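Local structure of type I modular polyketide synthase (Streptomyces albus subsp. albus, 6IYT) at residues A[125-139]-A[181-195]. The protein probably transfers an ethylmalonyl extender unit from coenzyme A to the acyl carrier protein during salinomycin assembly, as the acyltransferase domain of a polyketide synthase module. Sequence-based numbering, arbitrary orientation.
Sequences FPGQGSQWAGMAVEL and IEILQPVLFTVMVSL
M192 packs against P126, just after strand 120-125: the two side chains pass each other head to tail, with M192 SD 3.7 Å from P126 CD and 3.3 Å from P126 O, a buried carbonyl without a hydrogen-bond partner. Beside it F125 turns its ring edge to the helix, so that M192 O lies in the ring plane 3.8 Å from F125 CE2; S394 OG donates to the same carbonyl. One and two turns nearer the N-terminus of helix 181-200, the methyls of L188 and L184 meet two glutamines. Q131 sets CB against L188 CD1 and bends at chi2 (-91°), laying its amide across L184 CD2, 3.7 Å from Q131 NE2. Its OE1 accepts a hydrogen bond from G129 N at 2.8 Å, which ties the side chain back to its own loop. Q128 reaches the L184 and L188 methyls with CG, and its amide plane stands 62° from that of Q185. M135 curls at chi3 (-73°) to press CE on V191 CG1 at 3.6 Å, while L139 and L195 touch through their CD2 methyls. The GQGSQ loop after strand 120-125 of the parallel sheet thus packs along a largely buried helix, next to a GxSxG sequence consistent with the nucleophile elbow of the FabD-like acyltransferase fold.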
ATOM      1  N   PHE A 125       2.874  -1.983   4.524  1.00  4.38           N
ATOM      2  CA  PHE A 125       3.623  -2.478   3.379  1.00  4.43           C
ATOM      3  C   PHE A 125       3.399  -3.970   3.242  1.00  5.21           C
ATOM      4  O   PHE A 125       3.923  -4.769   4.044  1.00  4.84           O
ATOM      5  CB  PHE A 125       5.113  -2.205   3.598  1.00  4.47           C
ATOM      6  CG  PHE A 125       5.451  -0.752   3.679  1.00  4.51           C
ATOM      7  CD1 PHE A 125       5.377  -0.069   4.903  1.00  4.80           C
ATOM      8  CD2 PHE A 125       5.714  -0.015   2.519  1.00  4.68           C
ATOM      9  CE1 PHE A 125       5.664   1.292   4.965  1.00  5.06           C
ATOM     10  CE2 PHE A 125       5.975   1.338   2.582  1.00  4.87           C
ATOM     11  CZ  PHE A 125       5.897   1.999   3.789  1.00  5.03           C
ATOM     12  N   PRO A 126       2.505  -4.363   2.335  1.00  5.83           N
ATOM     13  CA  PRO A 126       2.176  -5.795   2.201  1.00  6.50           C
ATOM     14  C   PRO A 126       3.265  -6.619   1.520  1.00  7.38           C
ATOM     15  O   PRO A 126       4.266  -6.078   1.041  1.00  7.55           O
ATOM     16  CB  PRO A 126       0.905  -5.799   1.348  1.00  6.67           C
ATOM     17  CG  PRO A 126       0.877  -4.486   0.650  1.00  8.70           C
ATOM     18  CD  PRO A 126       1.754  -3.514   1.401  1.00  6.40           C
ATOM     19  N   GLY A 127       3.052  -7.905   1.451  1.00  9.90           N
ATOM     20  CA  GLY A 127       3.940  -8.789   0.673  1.00 11.33           C
ATOM     21  C   GLY A 127       3.382  -9.034  -0.712  1.00 13.30           C
ATOM     22  O   GLY A 127       2.834  -8.124  -1.353  1.00 13.64           O
ATOM     23  N   GLN A 128       3.513 -10.255  -1.197  1.00 13.32           N
ATOM     24  CA  GLN A 128       3.069 -10.549  -2.546  1.00 13.46           C
ATOM     25  C   GLN A 128       1.558 -10.591  -2.589  1.00 11.66           C
ATOM     26  O   GLN A 128       0.901 -10.794  -1.564  1.00 13.87           O
ATOM     27  CB  GLN A 128       3.664 -11.860  -3.047  1.00 15.00           C
ATOM     28  CG  GLN A 128       4.851 -11.655  -3.949  1.00 15.63           C
ATOM     29  CD  GLN A 128       5.660 -12.908  -4.149  1.00 15.28           C
ATOM     30  OE1 GLN A 128       5.288 -13.799  -4.934  1.00 17.13           O
ATOM     31  NE2 GLN A 128       6.738 -13.012  -3.431  1.00 13.89           N
ATOM     32  N   GLY A 129       1.001 -10.294  -3.753  1.00 10.59           N
ATOM     33  CA  GLY A 129      -0.449 -10.235  -3.921  1.00 10.68           C
ATOM     34  C   GLY A 129      -0.871  -8.883  -4.465  1.00 12.66           C
ATOM     35  O   GLY A 129      -1.997  -8.722  -4.996  1.00 11.59           O
ATOM     36  N   SER A 130       0.030  -7.905  -4.312  1.00 10.07           N
ATOM     37  CA  SER A 130      -0.191  -6.502  -4.736  1.00 13.72           C
ATOM     38  C   SER A 130      -0.109  -6.306  -6.265  1.00 11.71           C
ATOM     39  O   SER A 130      -0.436  -5.233  -6.780  1.00 12.59           O
ATOM     40  CB  SER A 130       0.878  -5.609  -4.065  1.00 16.68           C
ATOM     41  OG  SER A 130       0.275  -4.841  -3.064  1.00 34.45           O
ATOM     42  N   GLN A 131       0.587  -7.211  -6.923  1.00  9.98           N
ATOM     43  CA  GLN A 131       1.138  -6.921  -8.225  1.00  9.74           C
ATOM     44  C   GLN A 131       0.031  -6.938  -9.280  1.00  8.27           C
ATOM     45  O   GLN A 131      -0.893  -7.740  -9.194  1.00 10.34           O
ATOM     46  CB  GLN A 131       2.253  -7.975  -8.571  1.00 10.67           C
ATOM     47  CG  GLN A 131       1.768  -9.425  -8.650  1.00 12.79           C
ATOM     48  CD  GLN A 131       1.863 -10.199  -7.329  1.00 14.49           C
ATOM     49  OE1 GLN A 131       1.943  -9.615  -6.258  1.00 15.60           O
ATOM     50  NE2 GLN A 131       1.908 -11.539  -7.423  1.00 14.93           N
ATOM     51  N   TRP A 132       0.191  -6.137 -10.330  1.00  7.19           N
ATOM     52  CA  TRP A 132      -0.593  -6.297 -11.536  1.00  8.30           C
ATOM     53  C   TRP A 132       0.180  -5.892 -12.788  1.00  9.32           C
ATOM     54  O   TRP A 132       1.136  -5.110 -12.734  1.00  7.07           O
ATOM     55  CB  TRP A 132      -1.906  -5.517 -11.447  1.00  8.65           C
ATOM     56  CG  TRP A 132      -1.767  -4.076 -11.023  1.00  6.80           C
ATOM     57  CD1 TRP A 132      -1.732  -3.598  -9.744  1.00  7.27           C
ATOM     58  CD2 TRP A 132      -1.828  -2.918 -11.879  1.00  6.64           C
ATOM     59  NE1 TRP A 132      -1.769  -2.228  -9.751  1.00  6.89           N
ATOM     60  CE2 TRP A 132      -1.843  -1.788 -11.051  1.00  6.02           C
ATOM     61  CE3 TRP A 132      -1.851  -2.736 -13.277  1.00  6.36           C
ATOM     62  CZ2 TRP A 132      -1.936  -0.506 -11.558  1.00  5.67           C
ATOM     63  CZ3 TRP A 132      -1.949  -1.464 -13.769  1.00  5.77           C
ATOM     64  CH2 TRP A 132      -1.931  -0.367 -12.920  1.00  6.14           C
ATOM     65  N   ALA A 133      -0.148  -6.554 -13.889  1.00 12.04           N
ATOM     66  CA  ALA A 133       0.588  -6.378 -15.109  1.00 13.44           C
ATOM     67  C   ALA A 133       0.416  -4.956 -15.601  1.00 10.39           C
ATOM     68  O   ALA A 133      -0.716  -4.466 -15.742  1.00 15.35           O
ATOM     69  CB  ALA A 133       0.112  -7.371 -16.160  1.00 14.28           C
ATOM     70  N   GLY A 134       1.533  -4.264 -15.749  1.00 11.12           N
ATOM     71  CA  GLY A 134       1.534  -2.862 -16.181  1.00 10.91           C
ATOM     72  C   GLY A 134       1.545  -1.857 -15.033  1.00  9.11           C
ATOM     73  O   GLY A 134       1.553  -0.650 -15.263  1.00 11.71           O
ATOM     74  N   MET A 135       1.556  -2.347 -13.789  1.00  7.61           N
ATOM     75  CA  MET A 135       1.646  -1.448 -12.612  1.00  8.33           C
ATOM     76  C   MET A 135       2.853  -0.493 -12.702  1.00  7.78           C
ATOM     77  O   MET A 135       3.914  -0.855 -13.220  1.00  7.34           O
ATOM     78  CB  MET A 135       1.738  -2.265 -11.305  1.00  9.25           C
ATOM     79  CG  MET A 135       3.029  -3.063 -11.162  1.00 10.49           C
ATOM     80  SD  MET A 135       3.030  -3.997  -9.629  1.00 10.95           S
ATOM     81  CE  MET A 135       3.290  -2.691  -8.452  1.00 24.80           C
ATOM     82  N   ALA A 136       2.653   0.725 -12.207  1.00  6.90           N
ATOM     83  CA  ALA A 136       3.714   1.749 -12.028  1.00  7.45           C
ATOM     84  C   ALA A 136       4.071   2.536 -13.279  1.00  7.40           C
ATOM     85  O   ALA A 136       4.627   3.610 -13.178  1.00  8.39           O
ATOM     86  CB  ALA A 136       4.974   1.161 -11.404  1.00  7.35           C
ATOM     87  N   VAL A 137       3.802   1.970 -14.452  1.00  8.75           N
ATOM     88  CA  VAL A 137       4.194   2.607 -15.704  1.00  8.30           C
ATOM     89  C   VAL A 137       3.550   3.990 -15.839  1.00  7.79           C
ATOM     90  O   VAL A 137       4.203   4.946 -16.152  1.00  7.73           O
ATOM     91  CB  VAL A 137       3.809   1.750 -16.940  1.00  8.50           C
ATOM     92  CG1 VAL A 137       4.198   2.483 -18.220  1.00 10.21           C
ATOM     93  CG2 VAL A 137       4.484   0.403 -16.875  1.00  8.64           C
ATOM     94  N   GLU A 138       2.260   4.071 -15.611  1.00  7.86           N
ATOM     95  CA  GLU A 138       1.549   5.303 -15.864  1.00  9.21           C
ATOM     96  C   GLU A 138       1.930   6.332 -14.823  1.00  9.83           C
ATOM     97  O   GLU A 138       2.076   7.502 -15.135  1.00 11.22           O
ATOM     98  CB  GLU A 138       0.043   5.084 -15.859  1.00 11.44           C
ATOM     99  CG  GLU A 138      -0.733   6.321 -16.268  1.00 13.04           C
ATOM    100  CD  GLU A 138      -2.242   6.105 -16.248  1.00 18.86           C
ATOM    101  OE1 GLU A 138      -2.991   7.126 -16.327  1.00 17.79           O
ATOM    102  OE2 GLU A 138      -2.672   4.931 -16.045  1.00 16.85           O
ATOM    103  N   LEU A 139       2.305   5.866 -13.630  1.00  8.37           N
ATOM    104  CA  LEU A 139       2.726   6.793 -12.591  1.00  7.89           C
ATOM    105  C   LEU A 139       4.176   7.295 -12.790  1.00  7.56           C
ATOM    106  O   LEU A 139       4.447   8.470 -12.638  1.00  8.02           O
ATOM    107  CB  LEU A 139       2.536   6.170 -11.205  1.00  7.77           C
ATOM    108  CG  LEU A 139       2.494   7.156 -10.062  1.00  7.46           C
ATOM    109  CD1 LEU A 139       1.395   8.185 -10.277  1.00  8.00           C
ATOM    110  CD2 LEU A 139       2.316   6.434  -8.737  1.00  7.98           C
ATOM    111  N   ILE A 181       9.852 -14.889  -9.040  1.00  4.77           N
ATOM    112  CA  ILE A 181       9.901 -14.358  -7.677  1.00  5.37           C
ATOM    113  C   ILE A 181      11.128 -13.435  -7.429  1.00  5.16           C
ATOM    114  O   ILE A 181      11.003 -12.425  -6.783  1.00  4.78           O
ATOM    115  CB  ILE A 181       9.832 -15.492  -6.615  1.00  5.65           C
ATOM    116  CG1 ILE A 181       9.599 -14.912  -5.243  1.00  6.72           C
ATOM    117  CG2 ILE A 181      11.068 -16.346  -6.655  1.00  6.20           C
ATOM    118  CD1 ILE A 181       9.116 -15.922  -4.232  1.00  7.35           C
ATOM    119  N   GLU A 182      12.250 -13.737  -8.082  1.00  5.81           N
ATOM    120  CA  GLU A 182      13.492 -13.005  -7.833  1.00  6.40           C
ATOM    121  C   GLU A 182      13.503 -11.676  -8.613  1.00  5.45           C
ATOM    122  O   GLU A 182      14.288 -10.803  -8.343  1.00  5.22           O
ATOM    123  CB  GLU A 182      14.693 -13.869  -8.178  1.00  7.23           C
ATOM    124  CG  GLU A 182      14.879 -14.097  -9.700  1.00  8.62           C
ATOM    125  CD  GLU A 182      14.118 -15.314 -10.258  1.00 10.75           C
ATOM    126  OE1 GLU A 182      13.048 -15.730  -9.714  1.00  9.00           O
ATOM    127  OE2 GLU A 182      14.555 -15.825 -11.335  1.00 15.17           O
ATOM    128  N   ILE A 183      12.528 -11.520  -9.496  1.00  5.56           N
ATOM    129  CA  ILE A 183      12.299 -10.252 -10.232  1.00  5.75           C
ATOM    130  C   ILE A 183      11.213  -9.445  -9.560  1.00  5.70           C
ATOM    131  O   ILE A 183      11.374  -8.233  -9.304  1.00  5.27           O
ATOM    132  CB  ILE A 183      11.906 -10.522 -11.683  1.00  6.06           C
ATOM    133  CG1 ILE A 183      12.908 -11.485 -12.379  1.00  6.80           C
ATOM    134  CG2 ILE A 183      11.769  -9.200 -12.443  1.00  6.68           C
ATOM    135  CD1 ILE A 183      14.334 -11.048 -12.337  1.00  7.01           C
ATOM    136  N   LEU A 184      10.129 -10.135  -9.200  1.00  4.93           N
ATOM    137  CA  LEU A 184       8.966  -9.505  -8.584  1.00  5.06           C
ATOM    138  C   LEU A 184       9.266  -8.844  -7.240  1.00  4.58           C
ATOM    139  O   LEU A 184       8.813  -7.709  -6.977  1.00  4.50           O
ATOM    140  CB  LEU A 184       7.858 -10.546  -8.413  1.00  5.65           C
ATOM    141  CG  LEU A 184       6.543 -10.061  -7.859  1.00  6.09           C
ATOM    142  CD1 LEU A 184       5.982  -9.003  -8.782  1.00  5.97           C
ATOM    143  CD2 LEU A 184       5.574 -11.249  -7.733  1.00  7.37           C
ATOM    144  N   GLN A 185       9.924  -9.564  -6.326  1.00  4.52           N
ATOM    145  CA  GLN A 185      10.084  -8.999  -4.977  1.00  4.82           C
ATOM    146  C   GLN A 185      10.880  -7.676  -5.011  1.00  4.58           C
ATOM    147  O   GLN A 185      10.482  -6.716  -4.403  1.00  4.11           O
ATOM    148  CB  GLN A 185      10.680  -9.993  -4.008  1.00  5.34           C
ATOM    149  CG  GLN A 185       9.781 -11.186  -3.754  1.00  5.71           C
ATOM    150  CD  GLN A 185      10.140 -11.955  -2.484  1.00  8.02           C
ATOM    151  OE1 GLN A 185      11.001 -11.538  -1.708  1.00  8.06           O
ATOM    152  NE2 GLN A 185       9.415 -13.030  -2.230  1.00 10.00           N
ATOM    153  N   PRO A 186      11.982  -7.619  -5.776  1.00  4.45           N
ATOM    154  CA  PRO A 186      12.668  -6.333  -5.759  1.00  4.69           C
ATOM    155  C   PRO A 186      11.912  -5.232  -6.484  1.00  4.49           C
ATOM    156  O   PRO A 186      11.996  -4.039  -6.083  1.00  4.81           O
ATOM    157  CB  PRO A 186      14.024  -6.644  -6.469  1.00  5.30           C
ATOM    158  CG  PRO A 186      14.223  -8.115  -6.252  1.00  5.69           C
ATOM    159  CD  PRO A 186      12.811  -8.671  -6.393  1.00  5.13           C
ATOM    160  N   VAL A 187      11.094  -5.606  -7.470  1.00  4.76           N
ATOM    161  CA  VAL A 187      10.242  -4.614  -8.149  1.00  5.21           C
ATOM    162  C   VAL A 187       9.122  -4.104  -7.202  1.00  5.23           C
ATOM    163  O   VAL A 187       8.942  -2.914  -7.055  1.00  4.71           O
ATOM    164  CB  VAL A 187       9.636  -5.178  -9.415  1.00  6.38           C
ATOM    165  CG1 VAL A 187       8.501  -4.303  -9.877  1.00  7.44           C
ATOM    166  CG2 VAL A 187      10.697  -5.298 -10.485  1.00  6.34           C
ATOM    167  N   LEU A 188       8.478  -5.025  -6.479  1.00  5.74           N
ATOM    168  CA  LEU A 188       7.492  -4.654  -5.449  1.00  6.39           C
ATOM    169  C   LEU A 188       8.068  -3.737  -4.386  1.00  5.43           C
ATOM    170  O   LEU A 188       7.411  -2.809  -3.955  1.00  4.62           O
ATOM    171  CB  LEU A 188       6.925  -5.903  -4.790  1.00  8.31           C
ATOM    172  CG  LEU A 188       5.514  -6.393  -5.102  1.00 15.63           C
ATOM    173  CD1 LEU A 188       4.937  -5.893  -6.394  1.00 15.91           C
ATOM    174  CD2 LEU A 188       5.403  -7.910  -4.972  1.00 12.64           C
ATOM    175  N   PHE A 189       9.267  -4.077  -3.895  1.00  4.81           N
ATOM    176  CA  PHE A 189       9.995  -3.252  -2.972  1.00  4.80           C
ATOM    177  C   PHE A 189      10.153  -1.817  -3.511  1.00  5.56           C
ATOM    178  O   PHE A 189       9.828  -0.864  -2.830  1.00  4.51           O
ATOM    179  CB  PHE A 189      11.366  -3.860  -2.714  1.00  5.21           C
ATOM    180  CG  PHE A 189      12.313  -2.946  -2.012  1.00  4.68           C
ATOM    181  CD1 PHE A 189      12.300  -2.851  -0.630  1.00  4.70           C
ATOM    182  CD2 PHE A 189      13.324  -2.348  -2.692  1.00  4.41           C
ATOM    183  CE1 PHE A 189      13.209  -2.050   0.048  1.00  4.44           C
ATOM    184  CE2 PHE A 189      14.255  -1.570  -2.039  1.00  4.13           C
ATOM    185  CZ  PHE A 189      14.198  -1.424  -0.651  1.00  4.40           C
ATOM    186  N   THR A 190      10.556  -1.694  -4.768  1.00  4.77           N
ATOM    187  CA  THR A 190      10.812  -0.385  -5.352  1.00  6.07           C
ATOM    188  C   THR A 190       9.523   0.381  -5.469  1.00  5.20           C
ATOM    189  O   THR A 190       9.459   1.536  -5.077  1.00  5.10           O
ATOM    190  CB  THR A 190      11.492  -0.487  -6.737  1.00  7.31           C
ATOM    191  OG1 THR A 190      10.575  -1.030  -7.690  1.00 22.83           O
ATOM    192  CG2 THR A 190      12.660  -1.335  -6.642  1.00  5.55           C
ATOM    193  N   VAL A 191       8.472  -0.302  -5.861  1.00  4.98           N
ATOM    194  CA  VAL A 191       7.188   0.352  -6.050  1.00  4.86           C
ATOM    195  C   VAL A 191       6.600   0.806  -4.684  1.00  4.91           C
ATOM    196  O   VAL A 191       6.149   1.960  -4.548  1.00  4.86           O
ATOM    197  CB  VAL A 191       6.197  -0.553  -6.784  1.00  5.33           C
ATOM    198  CG1 VAL A 191       4.803  -0.016  -6.653  1.00  5.33           C
ATOM    199  CG2 VAL A 191       6.576  -0.693  -8.241  1.00  5.44           C
ATOM    200  N   MET A 192       6.715  -0.041  -3.659  1.00  4.87           N
ATOM    201  CA  MET A 192       6.086   0.273  -2.330  1.00  4.83           C
ATOM    202  C   MET A 192       6.818   1.426  -1.634  1.00  4.78           C
ATOM    203  O   MET A 192       6.199   2.352  -1.090  1.00  4.97           O
ATOM    204  CB  MET A 192       6.100  -0.958  -1.439  1.00  5.79           C
ATOM    205  CG  MET A 192       4.999  -1.933  -1.744  1.00  5.81           C
ATOM    206  SD  MET A 192       4.862  -3.246  -0.496  1.00  8.61           S
ATOM    207  CE  MET A 192       6.438  -4.026  -0.611  1.00  8.75           C
ATOM    208  N   VAL A 193       8.124   1.417  -1.714  1.00  4.33           N
ATOM    209  CA  VAL A 193       8.878   2.490  -1.138  1.00  4.77           C
ATOM    210  C   VAL A 193       8.584   3.790  -1.874  1.00  4.72           C
ATOM    211  O   VAL A 193       8.489   4.854  -1.255  1.00  5.74           O
ATOM    212  CB  VAL A 193      10.395   2.185  -1.177  1.00  5.25           C
ATOM    213  CG1 VAL A 193      11.185   3.411  -0.740  1.00  5.90           C
ATOM    214  CG2 VAL A 193      10.734   0.978  -0.294  1.00  6.32           C
ATOM    215  N   SER A 194       8.483   3.733  -3.204  1.00  4.36           N
ATOM    216  CA  SER A 194       8.303   4.959  -3.984  1.00  4.61           C
ATOM    217  C   SER A 194       6.905   5.531  -3.845  1.00  4.24           C
ATOM    218  O   SER A 194       6.710   6.752  -3.925  1.00  4.69           O
ATOM    219  CB  SER A 194       8.596   4.714  -5.462  1.00  5.40           C
ATOM    220  OG  SER A 194       9.903   4.210  -5.629  1.00  5.93           O
ATOM    221  N   LEU A 195       5.924   4.662  -3.630  1.00  4.14           N
ATOM    222  CA  LEU A 195       4.558   5.119  -3.397  1.00  4.57           C
ATOM    223  C   LEU A 195       4.431   5.876  -2.085  1.00  4.53           C
ATOM    224  O   LEU A 195       3.692   6.848  -1.998  1.00  4.71           O
ATOM    225  CB  LEU A 195       3.558   3.969  -3.453  1.00  4.62           C
ATOM    226  CG  LEU A 195       3.261   3.329  -4.787  1.00  4.74           C
ATOM    227  CD1 LEU A 195       2.345   2.135  -4.583  1.00  5.28           C
ATOM    228  CD2 LEU A 195       2.628   4.288  -5.773  1.00  4.99           C
TER